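Multicopper oxidase type 1 (Nitrosomonas europaea, PDB 3G5W) probably acts as a two-domain, laccase-like multicopper oxidase, passing electrons from reduced substrates through its bound copper ions. Local coordinates at residues V199-T204 with T227-P232; D138-L143 with R191-G196; I211-G216 with D237-M242; S144-S149 with Y166-A171. One frame throughout, in Å; residues are numbered along the deposited sequence.

How the interactions relate
Interactions 2, 3 and 4 lie in one mixed sheet of the second cupredoxin domain: 2 and 4 share strand 137-146, and strands 187-194 of 2 and 235-241 of 3 are neighbours. Interaction 1 belongs to the facing sheet, its centre about 10 Å from that of interaction 2 and about 12 Å from that of interaction 3. V228 CG2 packs on I211 CG1 at 3.8 Å across the sandwich. N170 of interaction 4 ties into interaction 2, its OD1 2.8 Å from M142 N. Interactions 3 and 4 stay apart, about 12 Å between nearest atoms. Interaction 1 carries the copper-binding H203; the I193 side chain of interaction 2 is about 8 Å from a different Cu-O-Cu linkage.

Interaction 1: V199-T204 with T227-P232; sequences VHAIHT and TVLIGP. With C1O (Cu-O linkage), chain H; C2O (Cu-O-Cu linkage), chain P.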
# COMPACT_ATOMS: atom_id res chain seq x y z
N VAL A 199 -0.00 -1.71 6.29
CA VAL A 199 0.98 -0.91 5.58
C VAL A 199 1.39 0.27 6.47
O VAL A 199 0.55 0.85 7.17
CB VAL A 199 0.40 -0.39 4.23
CG1 VAL A 199 1.45 0.34 3.44
CG2 VAL A 199 -0.15 -1.55 3.40
N HIS A 200 2.67 0.61 6.48
CA HIS A 200 3.16 1.77 7.22
C HIS A 200 3.82 2.71 6.23
O HIS A 200 4.38 2.25 5.23
CB HIS A 200 4.17 1.33 8.29
CG HIS A 200 3.63 0.29 9.23
ND1 HIS A 200 2.82 0.61 10.29
CD2 HIS A 200 3.76 -1.05 9.23
CE1 HIS A 200 2.47 -0.51 10.92
NE2 HIS A 200 3.03 -1.53 10.29
N ALA A 201 3.75 4.00 6.51
CA ALA A 201 4.35 5.04 5.65
C ALA A 201 5.38 5.83 6.46
O ALA A 201 5.04 6.83 7.11
CB ALA A 201 3.27 5.96 5.12
N ILE A 202 6.64 5.38 6.45
CA ILE A 202 7.64 5.92 7.35
C ILE A 202 8.25 7.20 6.78
O ILE A 202 8.95 7.17 5.76
CB ILE A 202 8.75 4.90 7.74
CG1 ILE A 202 8.15 3.63 8.37
CG2 ILE A 202 9.78 5.54 8.69
CD1 ILE A 202 7.28 3.88 9.60
N HIS A 203 7.98 8.30 7.47
CA HIS A 203 8.41 9.61 7.04
C HIS A 203 9.49 10.18 7.98
O HIS A 203 9.32 10.16 9.20
CB HIS A 203 7.19 10.54 6.95
CG HIS A 203 7.54 11.96 6.69
ND1 HIS A 203 8.27 12.35 5.59
CD2 HIS A 203 7.28 13.09 7.40
CE1 HIS A 203 8.45 13.66 5.63
NE2 HIS A 203 7.86 14.13 6.71
N THR A 204 10.59 10.66 7.40
CA THR A 204 11.68 11.28 8.17
C THR A 204 11.84 12.77 7.83
O THR A 204 12.04 13.13 6.66
CB THR A 204 13.03 10.53 7.96
OG1 THR A 204 12.86 9.13 8.22
CG2 THR A 204 14.14 11.09 8.88
N THR A 227 9.19 9.68 2.32
CA THR A 227 8.20 8.76 2.89
C THR A 227 8.29 7.39 2.21
O THR A 227 8.22 7.28 0.98
CB THR A 227 6.75 9.33 2.79
OG1 THR A 227 6.71 10.63 3.40
CG2 THR A 227 5.73 8.44 3.50
N VAL A 228 8.48 6.35 3.02
CA VAL A 228 8.65 4.98 2.54
C VAL A 228 7.41 4.16 2.87
O VAL A 228 7.14 3.86 4.03
CB VAL A 228 9.89 4.31 3.20
CG1 VAL A 228 10.10 2.90 2.62
CG2 VAL A 228 11.16 5.18 3.03
N LEU A 229 6.67 3.77 1.83
CA LEU A 229 5.50 2.92 2.01
C LEU A 229 5.95 1.47 2.11
O LEU A 229 6.53 0.92 1.15
CB LEU A 229 4.50 3.12 0.87
CG LEU A 229 3.04 2.70 1.12
CD1 LEU A 229 2.40 3.60 2.17
CD2 LEU A 229 2.24 2.74 -0.19
N ILE A 230 5.72 0.85 3.27
CA ILE A 230 6.20 -0.51 3.54
C ILE A 230 5.06 -1.43 4.01
O ILE A 230 4.33 -1.12 4.95
CB ILE A 230 7.43 -0.53 4.51
CG1 ILE A 230 7.95 -1.96 4.72
CG2 ILE A 230 7.12 0.17 5.84
CD1 ILE A 230 9.20 -2.07 5.56
N GLY A 231 4.90 -2.56 3.31
CA GLY A 231 3.80 -3.49 3.56
C GLY A 231 4.25 -4.72 4.32
O GLY A 231 5.45 -4.96 4.44
N PRO A 232 3.29 -5.50 4.84
CA PRO A 232 3.60 -6.70 5.62
C PRO A 232 4.57 -7.65 4.89
O PRO A 232 4.36 -7.98 3.73
CB PRO A 232 2.23 -7.36 5.79
CG PRO A 232 1.28 -6.22 5.77
CD PRO A 232 1.83 -5.28 4.74
CU4 C1O H . 7.44 15.98 7.10
O3 C1O H . 9.71 16.98 5.77
CU2 C2O P . 5.97 14.57 10.60
CU3 C2O P . 3.54 15.38 6.28
O1 C2O P . 4.64 14.94 8.69
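With CG of H203 turned opposite its own backbone N (chi1 172°) and OG1 of T227 set beside its backbone N (chi1 -54°), imidazole and hydroxyl meet at a slant on one face of an antiparallel beta ladder in the second cupredoxin domain. At this non-hydrogen-bonded pair, H203 ND1 comes to 3.2 Å from T227 OG1. ND1 is hydrogen-bonded to the carbonyl O of D226, which fixes the turn of the ring and directs NE2 to the metal. Further along, H200 and I230 exchange two almost straight backbone bonds, each 2.8 Å from N to O. I202 and V228 form the next hydrogen-bonded pair. On the H203 side of the ladder, CG2 of T227 rests on CB of A201 at 3.9 Å, and CD1 of L229 reaches CG1 of V199 at 3.6 Å. Replacing T227 by glycine would probably open a gap beside the A201 methyl and leave one flank of the H203 imidazole less firmly supported. The ring stacks on H61 of the second subunit, and its NE2 lies 1.9 Å from CU4 of the Cu-O linkage, a copper also bound by NE2 of H59 of that subunit.

Interaction 2: D138-L143 with R191-G196; sequences DYILML and RLIGAG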
# COMPACT_ATOMS: atom_id res chain seq x y z
N ASP A 138 23.98 1.58 12.31
CA ASP A 138 23.02 0.65 11.72
C ASP A 138 21.89 0.40 12.73
O ASP A 138 22.16 0.08 13.89
CB ASP A 138 23.76 -0.65 11.39
CG ASP A 138 23.17 -1.40 10.21
OD1 ASP A 138 21.98 -1.21 9.89
OD2 ASP A 138 23.90 -2.22 9.61
N TYR A 139 20.65 0.57 12.30
CA TYR A 139 19.45 0.50 13.16
C TYR A 139 18.39 -0.45 12.61
O TYR A 139 18.10 -0.44 11.42
CB TYR A 139 18.82 1.89 13.29
CG TYR A 139 19.65 2.89 14.04
CD1 TYR A 139 19.37 3.20 15.37
CD2 TYR A 139 20.74 3.53 13.43
CE1 TYR A 139 20.14 4.12 16.08
CE2 TYR A 139 21.51 4.45 14.13
CZ TYR A 139 21.22 4.73 15.45
OH TYR A 139 21.98 5.65 16.13
N ILE A 140 17.78 -1.24 13.50
CA ILE A 140 16.70 -2.15 13.11
C ILE A 140 15.40 -1.61 13.70
O ILE A 140 15.32 -1.40 14.92
CB ILE A 140 16.96 -3.60 13.62
CG1 ILE A 140 18.21 -4.18 12.95
CG2 ILE A 140 15.73 -4.50 13.39
CD1 ILE A 140 18.74 -5.45 13.59
N LEU A 141 14.41 -1.34 12.84
CA LEU A 141 13.08 -0.92 13.30
C LEU A 141 12.02 -1.90 12.80
O LEU A 141 11.69 -1.93 11.60
CB LEU A 141 12.70 0.49 12.82
CG LEU A 141 13.57 1.75 12.65
CD1 LEU A 141 12.78 2.97 13.15
CD2 LEU A 141 14.96 1.72 13.26
N MET A 142 11.48 -2.69 13.72
CA MET A 142 10.43 -3.66 13.40
C MET A 142 9.07 -3.07 13.75
O MET A 142 8.82 -2.71 14.90
CB MET A 142 10.68 -4.98 14.13
CG MET A 142 12.08 -5.57 13.84
SD MET A 142 12.34 -7.26 14.43
CE MET A 142 11.42 -8.17 13.20
N LEU A 143 8.19 -2.99 12.75
CA LEU A 143 6.91 -2.30 12.89
C LEU A 143 5.79 -3.29 13.10
O LEU A 143 5.65 -4.24 12.32
CB LEU A 143 6.63 -1.46 11.63
CG LEU A 143 7.79 -0.58 11.14
CD1 LEU A 143 7.50 0.02 9.77
CD2 LEU A 143 8.11 0.52 12.17
N ARG A 191 16.98 -0.17 8.97
CA ARG A 191 16.47 -1.41 8.41
C ARG A 191 15.01 -1.58 8.87
O ARG A 191 14.75 -1.98 10.00
CB ARG A 191 17.35 -2.59 8.85
CG ARG A 191 18.84 -2.43 8.46
CD ARG A 191 19.67 -3.61 8.98
NE ARG A 191 21.09 -3.51 8.63
CZ ARG A 191 21.70 -4.27 7.72
NH1 ARG A 191 21.04 -5.19 7.04
NH2 ARG A 191 23.01 -4.10 7.51
N LEU A 192 14.08 -1.22 7.98
CA LEU A 192 12.66 -1.24 8.31
C LEU A 192 12.09 -2.61 7.98
O LEU A 192 12.27 -3.10 6.87
CB LEU A 192 11.90 -0.16 7.52
CG LEU A 192 12.41 1.29 7.54
CD1 LEU A 192 11.52 2.18 6.68
CD2 LEU A 192 12.52 1.83 8.96
N ILE A 193 11.41 -3.22 8.95
CA ILE A 193 10.81 -4.54 8.75
C ILE A 193 9.31 -4.46 9.03
O ILE A 193 8.90 -4.03 10.11
CB ILE A 193 11.50 -5.63 9.63
CG1 ILE A 193 13.03 -5.62 9.41
CG2 ILE A 193 10.91 -7.02 9.31
CD1 ILE A 193 13.84 -6.50 10.37
N GLY A 194 8.51 -4.84 8.04
CA GLY A 194 7.06 -4.83 8.15
C GLY A 194 6.58 -6.10 8.83
O GLY A 194 6.15 -7.04 8.18
N ALA A 195 6.67 -6.11 10.16
CA ALA A 195 6.29 -7.29 10.94
C ALA A 195 4.79 -7.35 11.18
O ALA A 195 4.26 -8.39 11.59
CB ALA A 195 7.06 -7.30 12.27
N GLY A 196 4.10 -6.24 10.90
CA GLY A 196 2.68 -6.10 11.22
C GLY A 196 1.71 -6.44 10.12
O GLY A 196 2.09 -6.90 9.05
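A parallel strand pair in the interior of a cupredoxin sheet joins 138-143 to 191-194, with I140 beside R191, L141 beside L192 and M142 beside I193. Its backbone bonds alternate from strand to strand: R191 N gives to Y139 O at 2.7 Å, L141 N to R191 O, I193 N to L141 O, and L143 N to I193 O at 2.9 Å. On the R191 face, CD1 of I193 lies 4.0 Å from CG of M142 and also touches CG2 of I140, the side chains lying alongside each other and pointing the same way. W101 and T99 of the first domain cover I193, so this face belongs to the interface between domains. On the other face CD2 of L192 meets CG of L141 at 3.8 Å.

At the start of the pair R191, extended from CG to NE, presents the side of its guanidinium to D138. NE reaches OD1 at 2.8 Å and NH2 reaches OD2 at 3.0 Å, the latter on the syn lone pair, with the two planes only 29° apart. A methionine in place of R191 would probably leave the D138 carboxylate without its countercharge and T99 OG1 without the bond from NH1. The nearly coplanar two-point grip fixes both flat groups in rotation, and the opposite charges probably offset the cost of burying the guanidinium between the domains.

Interaction 3: I211-G216 with D237-M242; sequences IAFKDG and DVILNM
The phenyl ring of F213 and the carboxylate of D237 sit on the same side of an antiparallel strand pair, their planes 49° apart. CD1 of I239 lies at the ring edge, 4.4 Å from CE2 of F213, while CB of D237 approaches the ring obliquely and meets CB of F213 at 3.7 Å. R189 serves both flat groups: its guanidinium makes a cation-pi contact with the F213 ring and a salt bridge with OD1 of D237. The other carboxylate oxygen, OD2, is bonded to T99 OG1 in the first domain and accepts a hydrogen bond from a water, 2.7 Å from OD2 to the water oxygen. That water in turn accepts the backbone N-H of G216, linking the end of the turn to the opposite strand. The buried carboxylate is thus held at both oxygens, and R189 probably keeps it charged.

Beneath these side chains the backbone loses its regular pairing. A212 N donates to D237 O at 3.0 Å, almost in line with the carbonyl, and F213 N adds a weak bond of 3.5 Å to the same oxygen. D237 N returns a bond to F213 O. The extra residue places A212 where its methyl touches CD1 of I239 at 3.9 Å. Just beyond, K214 NZ and D215 OD1 form a salt bridge, and both reach the backbone of T227 in the third subunit, so the turn belongs to the trimer contact. Two residues, A212 and F213, set against the single D237 make this a classic beta bulge, here within the second cupredoxin domain.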
# COMPACT_ATOMS: atom_id res chain seq x y z
N ILE A 211 16.15 5.13 -0.41
CA ILE A 211 15.62 3.77 -0.33
C ILE A 211 16.56 2.89 -1.16
O ILE A 211 16.50 2.90 -2.39
CB ILE A 211 14.16 3.69 -0.83
CG1 ILE A 211 13.29 4.70 -0.07
CG2 ILE A 211 13.61 2.26 -0.69
CD1 ILE A 211 11.96 5.04 -0.72
N ALA A 212 17.44 2.16 -0.48
CA ALA A 212 18.58 1.51 -1.14
C ALA A 212 18.47 -0.01 -1.32
O ALA A 212 19.13 -0.58 -2.20
CB ALA A 212 19.88 1.87 -0.43
N PHE A 213 17.68 -0.66 -0.46
CA PHE A 213 17.48 -2.11 -0.53
C PHE A 213 16.01 -2.46 -0.31
O PHE A 213 15.34 -1.82 0.50
CB PHE A 213 18.33 -2.85 0.53
CG PHE A 213 19.82 -2.69 0.36
CD1 PHE A 213 20.58 -3.73 -0.18
CD2 PHE A 213 20.47 -1.53 0.77
CE1 PHE A 213 21.95 -3.60 -0.33
CE2 PHE A 213 21.85 -1.39 0.62
CZ PHE A 213 22.59 -2.43 0.07
N LYS A 214 15.53 -3.46 -1.06
CA LYS A 214 14.21 -4.05 -0.82
C LYS A 214 14.39 -5.54 -0.62
O LYS A 214 15.07 -6.19 -1.41
CB LYS A 214 13.23 -3.80 -1.98
CG LYS A 214 11.92 -4.61 -1.84
CD LYS A 214 10.95 -4.42 -2.99
CE LYS A 214 9.85 -5.51 -2.98
NZ LYS A 214 9.28 -5.79 -1.61
N ASP A 215 13.77 -6.07 0.44
CA ASP A 215 13.83 -7.50 0.78
C ASP A 215 15.26 -8.05 0.75
O ASP A 215 15.49 -9.18 0.34
CB ASP A 215 12.92 -8.32 -0.15
CG ASP A 215 11.46 -7.87 -0.12
OD1 ASP A 215 10.69 -8.35 -0.98
OD2 ASP A 215 11.08 -7.03 0.73
N GLY A 216 16.21 -7.23 1.18
CA GLY A 216 17.60 -7.64 1.24
C GLY A 216 18.41 -7.29 -0.00
O GLY A 216 19.62 -7.13 0.09
N ASP A 237 15.78 -1.04 3.43
CA ASP A 237 16.91 -0.36 4.06
C ASP A 237 16.98 1.06 3.53
O ASP A 237 17.12 1.30 2.33
CB ASP A 237 18.24 -1.08 3.79
CG ASP A 237 18.30 -2.48 4.41
OD1 ASP A 237 19.39 -2.91 4.81
OD2 ASP A 237 17.25 -3.16 4.48
N VAL A 238 16.87 2.01 4.45
CA VAL A 238 16.89 3.43 4.12
C VAL A 238 18.18 4.03 4.65
O VAL A 238 18.46 3.94 5.85
CB VAL A 238 15.67 4.17 4.70
CG1 VAL A 238 15.67 5.64 4.29
CG2 VAL A 238 14.37 3.50 4.26
N ILE A 239 18.95 4.62 3.75
CA ILE A 239 20.20 5.29 4.14
C ILE A 239 20.01 6.81 4.18
O ILE A 239 19.46 7.41 3.24
CB ILE A 239 21.40 4.82 3.26
CG1 ILE A 239 21.94 3.49 3.80
CG2 ILE A 239 22.56 5.84 3.31
CD1 ILE A 239 21.66 2.29 2.96
N LEU A 240 20.41 7.42 5.29
CA LEU A 240 20.26 8.85 5.49
C LEU A 240 21.61 9.48 5.81
O LEU A 240 22.32 9.02 6.72
CB LEU A 240 19.28 9.13 6.65
CG LEU A 240 17.85 8.58 6.70
CD1 LEU A 240 17.31 8.65 8.14
CD2 LEU A 240 16.94 9.35 5.79
N ASN A 241 21.99 10.51 5.07
CA ASN A 241 23.20 11.28 5.37
C ASN A 241 22.85 12.31 6.43
O ASN A 241 21.95 13.13 6.23
CB ASN A 241 23.77 11.96 4.11
CG ASN A 241 24.20 10.97 3.04
OD1 ASN A 241 24.68 9.87 3.33
ND2 ASN A 241 24.02 11.36 1.77
N MET A 242 23.54 12.25 7.57
CA MET A 242 23.24 13.13 8.69
C MET A 242 23.99 14.46 8.55
O MET A 242 24.99 14.68 9.22
CB MET A 242 23.58 12.47 10.04
CG MET A 242 22.77 11.21 10.40
SD MET A 242 20.96 11.46 10.47
CE MET A 242 20.56 10.93 8.85
O HOH W 1 15.84 -4.50 2.58

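Interaction 4: S144-S149 with Y166-A171; sequences SDWVSS and YYTINA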
# COMPACT_ATOMS: atom_id res chain seq x y z
N SER A 144 4.99 -3.07 14.14
CA SER A 144 3.92 -3.99 14.51
C SER A 144 2.63 -3.27 14.87
O SER A 144 2.66 -2.13 15.33
CB SER A 144 4.34 -4.84 15.71
OG SER A 144 5.36 -5.75 15.35
N ASP A 145 1.51 -3.96 14.65
CA ASP A 145 0.17 -3.44 14.94
C ASP A 145 -0.55 -4.42 15.88
O ASP A 145 -0.54 -5.63 15.65
CB ASP A 145 -0.60 -3.27 13.63
CG ASP A 145 0.26 -2.66 12.53
OD1 ASP A 145 0.56 -1.46 12.63
OD2 ASP A 145 0.66 -3.38 11.59
N TRP A 146 -1.17 -3.89 16.94
CA TRP A 146 -1.69 -4.74 18.02
C TRP A 146 -3.18 -4.50 18.25
O TRP A 146 -3.66 -3.38 18.07
CB TRP A 146 -0.93 -4.49 19.33
CG TRP A 146 0.57 -4.59 19.23
CD1 TRP A 146 1.42 -3.67 18.67
CD2 TRP A 146 1.41 -5.65 19.73
NE1 TRP A 146 2.73 -4.10 18.78
CE2 TRP A 146 2.75 -5.31 19.42
CE3 TRP A 146 1.16 -6.86 20.39
CZ2 TRP A 146 3.84 -6.12 19.76
CZ3 TRP A 146 2.24 -7.67 20.74
CH2 TRP A 146 3.56 -7.30 20.41
N VAL A 147 -3.89 -5.56 18.65
CA VAL A 147 -5.31 -5.49 19.02
C VAL A 147 -5.45 -5.75 20.52
O VAL A 147 -5.39 -6.90 20.97
CB VAL A 147 -6.15 -6.53 18.22
CG1 VAL A 147 -7.63 -6.44 18.58
CG2 VAL A 147 -5.98 -6.32 16.70
N SER A 148 -5.64 -4.69 21.31
CA SER A 148 -5.58 -4.78 22.77
C SER A 148 -6.68 -5.64 23.42
O SER A 148 -6.50 -6.13 24.54
CB SER A 148 -5.53 -3.40 23.43
OG SER A 148 -6.79 -2.76 23.37
N SER A 149 -7.79 -5.84 22.71
CA SER A 149 -8.88 -6.69 23.22
C SER A 149 -8.43 -8.13 23.44
O SER A 149 -9.05 -8.87 24.21
CB SER A 149 -10.10 -6.63 22.31
OG SER A 149 -9.86 -7.34 21.10
N TYR A 166 -2.96 -0.24 19.08
CA TYR A 166 -1.57 0.08 19.46
C TYR A 166 -0.60 -0.26 18.33
O TYR A 166 -0.77 -1.25 17.62
CB TYR A 166 -1.15 -0.59 20.78
CG TYR A 166 -1.83 0.01 21.99
CD1 TYR A 166 -1.20 1.01 22.75
CD2 TYR A 166 -3.11 -0.39 22.36
CE1 TYR A 166 -1.83 1.58 23.85
CE2 TYR A 166 -3.75 0.17 23.46
CZ TYR A 166 -3.10 1.15 24.20
OH TYR A 166 -3.74 1.71 25.28
N TYR A 167 0.41 0.60 18.17
CA TYR A 167 1.37 0.50 17.08
C TYR A 167 2.76 0.72 17.64
O TYR A 167 2.99 1.65 18.41
CB TYR A 167 1.02 1.54 15.99
CG TYR A 167 -0.44 1.45 15.64
CD1 TYR A 167 -0.90 0.52 14.69
CD2 TYR A 167 -1.39 2.23 16.31
CE1 TYR A 167 -2.25 0.40 14.40
CE2 TYR A 167 -2.75 2.11 16.02
CZ TYR A 167 -3.16 1.20 15.06
OH TYR A 167 -4.50 1.07 14.76
N THR A 168 3.70 -0.15 17.26
CA THR A 168 5.01 -0.16 17.93
C THR A 168 6.20 -0.19 16.96
O THR A 168 6.09 -0.70 15.85
CB THR A 168 5.14 -1.34 18.93
OG1 THR A 168 5.04 -2.59 18.24
CG2 THR A 168 4.07 -1.28 20.04
N ILE A 169 7.32 0.38 17.40
CA ILE A 169 8.65 0.10 16.83
C ILE A 169 9.36 -0.77 17.87
O ILE A 169 9.52 -0.35 19.02
CB ILE A 169 9.51 1.37 16.61
CG1 ILE A 169 8.79 2.40 15.74
CG2 ILE A 169 10.87 0.98 15.98
CD1 ILE A 169 9.49 3.77 15.66
N ASN A 170 9.75 -1.98 17.47
CA ASN A 170 10.40 -2.94 18.40
C ASN A 170 9.61 -3.11 19.70
O ASN A 170 10.18 -3.08 20.81
CB ASN A 170 11.86 -2.57 18.66
CG ASN A 170 12.68 -2.51 17.38
OD1 ASN A 170 12.27 -3.04 16.34
ND2 ASN A 170 13.84 -1.86 17.44
N ALA A 171 8.30 -3.25 19.55
CA ALA A 171 7.38 -3.54 20.67
C ALA A 171 7.21 -2.42 21.71
O ALA A 171 6.70 -2.69 22.80
CB ALA A 171 7.75 -4.86 21.35
O HOH W 2 7.18 -3.53 16.92
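The indole of W146 and the side chain of T168, crossing at about a right angle, form the close part of the antiparallel pairing between strand 137-146 and strand 166-169, the outermost strand of the six-stranded sheet in the second cupredoxin domain. NE1 of W146 donates to OG1 of T168 at 2.8 Å, nearly straight and in the plane of the indole. OG1 is there because it occupies the position between backbone N and carbonyl carbon (chi1 62°). W146 N bonds to Y166 O at 2.8 Å, and S144 and T168 exchange backbone bonds. On the opposite face, OD1 of D145 lies in plane at the edge of the Y167 ring, 3.2 Å from CD1.

Toward the outer end the strands part. Y166 N reaches W146 O only through a weak bond of 3.4 Å, and beyond it CB of S148 touches the partly exposed Y166 ring, 4.0 Å from CE2. There S148 OG turns to D165.

A water sits 2.7 Å from T168 OG1 and accepts a hydrogen bond from A171 N, so the threonine hydroxyl links the indole to the turn after strand 166-169. The D145 carboxylate, bonded through OD2 to H198 N and weakly to H200 NE2, probably gains from the slightly positive hydrogens at the edge of Y167. Polar groups buried at this sheet edge are thus met by specific partners on both faces.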